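Local atomic coordinates of N-acetyl-beta-D glucosaminidase (Rhizomucor miehei CAU432, PDB entry 4ZM6), a protein that probably hydrolyses terminal beta-linked N-acetylglucosamine and, through a GCN5-related region that binds acetyl-CoA, probably transfers acetyl groups to glucosamine. Residues A[54-59]-A[350-355]; A[115-120]-A[358-363]. One frame throughout, in Å; residues are numbered along the deposited sequence.

Contact 1. Residues A[54-59]-A[350-355]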
loop_
_atom_site.group_PDB
_atom_site.type_symbol
_atom_site.label_atom_id
_atom_site.label_comp_id
_atom_site.label_asym_id
_atom_site.label_seq_id
_atom_site.Cartn_x
_atom_site.Cartn_y
_atom_site.Cartn_z
ATOM N N GLN A 54 7.331 6.281 -47.107
ATOM C CA GLN A 54 7.024 7.709 -47.125
ATOM C C GLN A 54 7.330 8.364 -45.784
ATOM O O GLN A 54 7.770 9.512 -45.733
ATOM C CB GLN A 54 5.548 7.942 -47.463
ATOM C CG GLN A 54 5.300 9.101 -48.424
ATOM C CD GLN A 54 5.401 8.708 -49.896
ATOM O OE1 GLN A 54 5.762 7.576 -50.235
ATOM N NE2 GLN A 54 5.079 9.648 -50.780
ATOM N N VAL A 55 7.095 7.626 -44.703
ATOM C CA VAL A 55 7.291 8.154 -43.357
ATOM C C VAL A 55 8.776 8.266 -43.016
ATOM O O VAL A 55 9.198 9.260 -42.431
ATOM C CB VAL A 55 6.571 7.297 -42.294
ATOM C CG1 VAL A 55 6.735 7.920 -40.912
ATOM C CG2 VAL A 55 5.093 7.145 -42.644
ATOM N N GLN A 56 9.560 7.250 -43.374
ATOM C CA GLN A 56 11.013 7.304 -43.179
ATOM C C GLN A 56 11.614 8.496 -43.907
ATOM O O GLN A 56 12.496 9.175 -43.378
ATOM C CB GLN A 56 11.689 6.030 -43.683
ATOM C CG GLN A 56 11.557 4.832 -42.755
ATOM C CD GLN A 56 12.596 3.755 -43.024
ATOM O OE1 GLN A 56 13.608 3.997 -43.683
ATOM N NE2 GLN A 56 12.354 2.560 -42.503
ATOM N N LYS A 57 11.134 8.731 -45.128
ATOM C CA LYS A 57 11.534 9.893 -45.911
ATOM C C LYS A 57 11.107 11.178 -45.207
ATOM O O LYS A 57 11.925 12.077 -44.998
ATOM C CB LYS A 57 10.909 9.835 -47.307
ATOM C CG LYS A 57 11.415 10.907 -48.261
ATOM C CD LYS A 57 10.677 10.860 -49.589
ATOM C CE LYS A 57 11.269 11.845 -50.582
ATOM N NZ LYS A 57 10.821 11.560 -51.972
ATOM N N LEU A 58 9.826 11.245 -44.845
ATOM C CA LEU A 58 9.245 12.410 -44.170
ATOM C C LEU A 58 10.008 12.790 -42.903
ATOM O O LEU A 58 10.358 13.956 -42.716
ATOM C CB LEU A 58 7.767 12.152 -43.840
ATOM C CG LEU A 58 7.012 13.184 -42.987
ATOM C CD1 LEU A 58 7.209 14.600 -43.509
ATOM C CD2 LEU A 58 5.528 12.843 -42.923
ATOM N N THR A 59 10.266 11.810 -42.039
ATOM C CA THR A 59 10.995 12.057 -40.791
ATOM C C THR A 59 12.422 12.518 -41.061
ATOM O O THR A 59 12.918 13.431 -40.402
ATOM C CB THR A 59 11.036 10.808 -39.887
ATOM O OG1 THR A 59 11.469 9.674 -40.652
ATOM C CG2 THR A 59 9.660 10.532 -39.289
ATOM N N ALA A 350 17.212 3.495 -40.242
ATOM C CA ALA A 350 17.377 2.048 -40.175
ATOM C C ALA A 350 16.642 1.379 -41.328
ATOM O O ALA A 350 15.729 1.961 -41.919
ATOM C CB ALA A 350 16.867 1.523 -38.843
ATOM N N ASP A 351 17.045 0.151 -41.643
ATOM C CA ASP A 351 16.436 -0.594 -42.737
ATOM C C ASP A 351 14.975 -0.902 -42.414
ATOM O O ASP A 351 14.616 -1.104 -41.256
ATOM C CB ASP A 351 17.212 -1.887 -42.997
ATOM C CG ASP A 351 16.911 -2.496 -44.360
ATOM O OD1 ASP A 351 16.029 -1.985 -45.086
ATOM O OD2 ASP A 351 17.569 -3.500 -44.707
ATOM N N LEU A 352 14.142 -0.939 -43.446
ATOM C CA LEU A 352 12.705 -1.151 -43.280
ATOM C C LEU A 352 12.357 -2.520 -42.673
ATOM O O LEU A 352 11.306 -2.671 -42.048
ATOM C CB LEU A 352 11.995 -0.988 -44.629
ATOM C CG LEU A 352 10.502 -0.653 -44.582
ATOM C CD1 LEU A 352 10.292 0.766 -44.068
ATOM C CD2 LEU A 352 9.875 -0.830 -45.961
ATOM N N LYS A 353 13.236 -3.506 -42.854
ATOM C CA LYS A 353 13.003 -4.863 -42.349
ATOM C C LYS A 353 13.324 -5.016 -40.860
ATOM O O LYS A 353 13.032 -6.060 -40.277
ATOM C CB LYS A 353 13.815 -5.889 -43.146
ATOM C CG LYS A 353 13.506 -5.918 -44.637
ATOM C CD LYS A 353 14.604 -5.259 -45.464
ATOM C CE LYS A 353 14.138 -4.939 -46.875
ATOM N NZ LYS A 353 15.189 -4.218 -47.645
ATOM N N THR A 354 13.924 -3.990 -40.252
ATOM C CA THR A 354 14.226 -4.006 -38.814
ATOM C C THR A 354 13.012 -3.662 -37.930
ATOM O O THR A 354 13.122 -3.651 -36.703
ATOM C CB THR A 354 15.406 -3.069 -38.461
ATOM O OG1 THR A 354 15.063 -1.711 -38.758
ATOM C CG2 THR A 354 16.657 -3.464 -39.237
ATOM N N MET A 355 11.870 -3.361 -38.547
ATOM C CA MET A 355 10.588 -3.420 -37.852
ATOM C C MET A 355 10.307 -4.889 -37.610
ATOM O O MET A 355 10.505 -5.714 -38.505
ATOM C CB MET A 355 9.463 -2.848 -38.714
ATOM C CG MET A 355 9.582 -1.364 -39.000
ATOM S SD MET A 355 8.107 -0.680 -39.779
ATOM C CE MET A 355 7.862 -1.832 -41.131
#

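Contact 2. Residues A[115-120]-A[358-363]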
loop_
_atom_site.group_PDB
_atom_site.type_symbol
_atom_site.label_atom_id
_atom_site.label_comp_id
_atom_site.label_asym_id
_atom_site.label_seq_id
_atom_site.Cartn_x
_atom_site.Cartn_y
_atom_site.Cartn_z
ATOM N N ALA A 115 4.120 -2.447 -25.883
ATOM C CA ALA A 115 4.791 -1.158 -25.956
ATOM C C ALA A 115 6.192 -1.278 -26.569
ATOM O O ALA A 115 6.611 -0.419 -27.346
ATOM C CB ALA A 115 4.859 -0.521 -24.576
ATOM N N MET A 116 6.905 -2.347 -26.224
ATOM C CA MET A 116 8.234 -2.596 -26.771
ATOM C C MET A 116 8.146 -2.788 -28.278
ATOM O O MET A 116 8.889 -2.160 -29.030
ATOM C CB MET A 116 8.858 -3.842 -26.142
ATOM C CG MET A 116 9.193 -3.702 -24.669
ATOM S SD MET A 116 9.788 -5.252 -23.967
ATOM C CE MET A 116 11.506 -5.164 -24.467
ATOM N N ALA A 117 7.231 -3.659 -28.699
ATOM C CA ALA A 117 6.984 -3.931 -30.116
ATOM C C ALA A 117 6.627 -2.668 -30.903
ATOM O O ALA A 117 7.080 -2.488 -32.037
ATOM C CB ALA A 117 5.876 -4.959 -30.259
ATOM N N ILE A 118 5.819 -1.801 -30.300
ATOM C CA ILE A 118 5.396 -0.561 -30.944
ATOM C C ILE A 118 6.545 0.430 -31.027
ATOM O O ILE A 118 6.731 1.068 -32.059
ATOM C CB ILE A 118 4.184 0.070 -30.213
ATOM C CG1 ILE A 118 2.911 -0.714 -30.544
ATOM C CG2 ILE A 118 4.009 1.545 -30.562
ATOM C CD1 ILE A 118 2.510 -0.693 -32.009
ATOM N N SER A 119 7.310 0.566 -29.951
ATOM C CA SER A 119 8.419 1.525 -29.938
ATOM C C SER A 119 9.470 1.169 -30.993
ATOM O O SER A 119 10.031 2.051 -31.637
ATOM C CB SER A 119 9.048 1.631 -28.539
ATOM O OG SER A 119 9.115 0.369 -27.909
ATOM N N LYS A 120 9.711 -0.128 -31.168
ATOM C CA LYS A 120 10.612 -0.626 -32.209
ATOM C C LYS A 120 10.148 -0.131 -33.579
ATOM O O LYS A 120 10.926 0.457 -34.327
ATOM C CB LYS A 120 10.644 -2.160 -32.184
ATOM C CG LYS A 120 11.823 -2.807 -32.897
ATOM C CD LYS A 120 11.675 -4.327 -32.875
ATOM C CE LYS A 120 13.010 -5.063 -32.910
ATOM N NZ LYS A 120 13.637 -5.071 -34.261
ATOM N N GLU A 358 6.976 -9.369 -38.807
ATOM C CA GLU A 358 6.556 -10.769 -38.754
ATOM C C GLU A 358 6.345 -11.222 -37.309
ATOM O O GLU A 358 5.316 -11.821 -36.986
ATOM C CB GLU A 358 7.583 -11.674 -39.445
ATOM C CG GLU A 358 7.084 -13.094 -39.713
ATOM C CD GLU A 358 8.194 -14.066 -40.101
ATOM O OE1 GLU A 358 9.235 -14.112 -39.408
ATOM O OE2 GLU A 358 8.015 -14.803 -41.096
ATOM N N ALA A 359 7.318 -10.928 -36.448
ATOM C CA ALA A 359 7.246 -11.303 -35.032
ATOM C C ALA A 359 6.085 -10.604 -34.332
ATOM O O ALA A 359 5.369 -11.221 -33.543
ATOM C CB ALA A 359 8.557 -10.982 -34.330
ATOM N N HIS A 360 5.901 -9.320 -34.638
ATOM C CA HIS A 360 4.810 -8.529 -34.071
ATOM C C HIS A 360 3.451 -9.017 -34.560
ATOM O O HIS A 360 2.457 -8.915 -33.842
ATOM C CB HIS A 360 4.967 -7.042 -34.413
ATOM C CG HIS A 360 6.233 -6.429 -33.897
ATOM N ND1 HIS A 360 6.632 -5.155 -34.236
ATOM C CD2 HIS A 360 7.201 -6.925 -33.090
ATOM C CE1 HIS A 360 7.782 -4.884 -33.645
ATOM N NE2 HIS A 360 8.151 -5.943 -32.946
ATOM N N ALA A 361 3.409 -9.534 -35.784
ATOM C CA ALA A 361 2.179 -10.092 -36.330
ATOM C C ALA A 361 1.748 -11.303 -35.530
ATOM O O ALA A 361 0.568 -11.446 -35.234
ATOM C CB ALA A 361 2.348 -10.461 -37.796
ATOM N N THR A 362 2.697 -12.164 -35.160
ATOM C CA THR A 362 2.348 -13.390 -34.434
ATOM C C THR A 362 2.057 -13.084 -32.963
ATOM O O THR A 362 1.366 -13.854 -32.294
ATOM C CB THR A 362 3.420 -14.501 -34.535
ATOM O OG1 THR A 362 4.449 -14.271 -33.570
ATOM C CG2 THR A 362 4.031 -14.581 -35.948
ATOM N N LEU A 363 2.582 -11.967 -32.465
ATOM C CA LEU A 363 2.233 -11.488 -31.130
ATOM C C LEU A 363 0.763 -11.081 -31.109
ATOM O O LEU A 363 0.025 -11.452 -30.200
ATOM C CB LEU A 363 3.125 -10.305 -30.723
ATOM C CG LEU A 363 2.948 -9.737 -29.306
ATOM C CD1 LEU A 363 3.335 -10.761 -28.250
ATOM C CD2 LEU A 363 3.753 -8.460 -29.128
#

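Contact 1. Residues A[54-59]-A[350-355]
Gln56 reaches from helix 52-68 across to Ala350 and Leu352 in the loop that follows helix 343-348, and its terminal amide makes nearly all of the contact. The first element is a methyl-on-amide contact: Leu352 CD1 packs against the amide group, 3.9 Å from Gln56 CD; its modelled 3.1 Å to Gln56 NE2 is too short to be relied on at this resolution. A first torsion of -77° lays CG beside the backbone N of Gln56, and the chain then runs out extended, which carries the amide over the gap; the nearest CA atoms, those of Gln56 and Leu352, are still 8.6 Å apart.

The polar part is looser. Gln56 OE1 stands 3.4 Å from Ala350 O, but both are acceptors and cannot bond. Gln56 NE2 is about as far from the same carbonyl, so Ala350 O faces the end of the amide as a whole.

Bonds within the loop fix its shape. Asp351 O receives both the amide N of Thr354, at 3.1 Å, and Thr354 OG1, at 2.6 Å; the hydroxyl lies in the carbonyl plane with a C=O...O angle of 153°. The backbone angles of Leu352 and Lys353 make Asp351 to Thr354 a type I beta turn. Asp351 OD1 also forms a long, weak salt bridge with Lys353 NZ, 3.5 Å away.

Behind the contact both segments rest on helix 108-125: Val55 and Met355 touch Leu125, and Thr59 OG1 is hydrogen-bonded to Leu125 O.

With 122 Å² buried, this is a small surface contact. It joins the helix of a beta-alpha-beta crossover, between parallel strands 41-44 and 76-79 of the TIM-barrel-type domain of glycoside hydrolase family 3, to the connection leading on to the second, mixed sheet.

Contact 2. Residues A[115-120]-A[358-363]
Ala117 lays its methyl group over one face of the His360 imidazole in a CH-pi contact: CB is 3.7 Å from the ring centroid and only 11° off the ring normal, so it sits almost centrally. At the ring's edge, close to its plane, comes the aliphatic part of Lys120, with CD 3.9 Å from His360 NE2. Leu363, one turn further along its helix, brings CD2 to 4.2 Å from Ala117 CB and extends the apolar patch.

The ring's rotation is set from outside the first shell. His360 ND1 is hydrogen-bonded to Glu121 OE2, next in sequence to Lys120, while a chi1 of -60° turns the ring away from its own carbonyl and into the interface. Lys120 bends at its last torsion, and its ammonium group goes to Thr354 O rather than to the imidazole.

Further out, the short segments run roughly antiparallel, with an angle of 149° between their directions and axes 10.8 Å apart. The CA atoms of Ala117 and His360 are the nearest pair, 6.4 Å apart, and the imidazole lies between the helices. The arrangement is helix-against-helix packing, joining helix 108-125 of the TIM-barrel-type glycoside hydrolase domain to helix 357-368, which leads into strand 373-377 of the mixed sheet.

Contacts 1 and 2 are joined directly: Lys120 NZ of contact 2 lies 2.9 Å from Thr354 O of contact 1, a probable hydrogen bond, although their centres are 15 Å apart. The segments alternate along the chain. Segments 54-59 and 115-120 belong to the barrel-type domain, while 350-355 and 358-363 are successive parts of the connection after helix 343-348. The connection thus touches two helices of that domain in turn. Contact 1 is remote from the annotated sites. Contact 2 is nearer: the side chain of Leu363 is about 7 Å from that of acetyl-CoA-binding Lys676 and about 9 Å from the bound acetyl-CoA, close to the pocket without lining it.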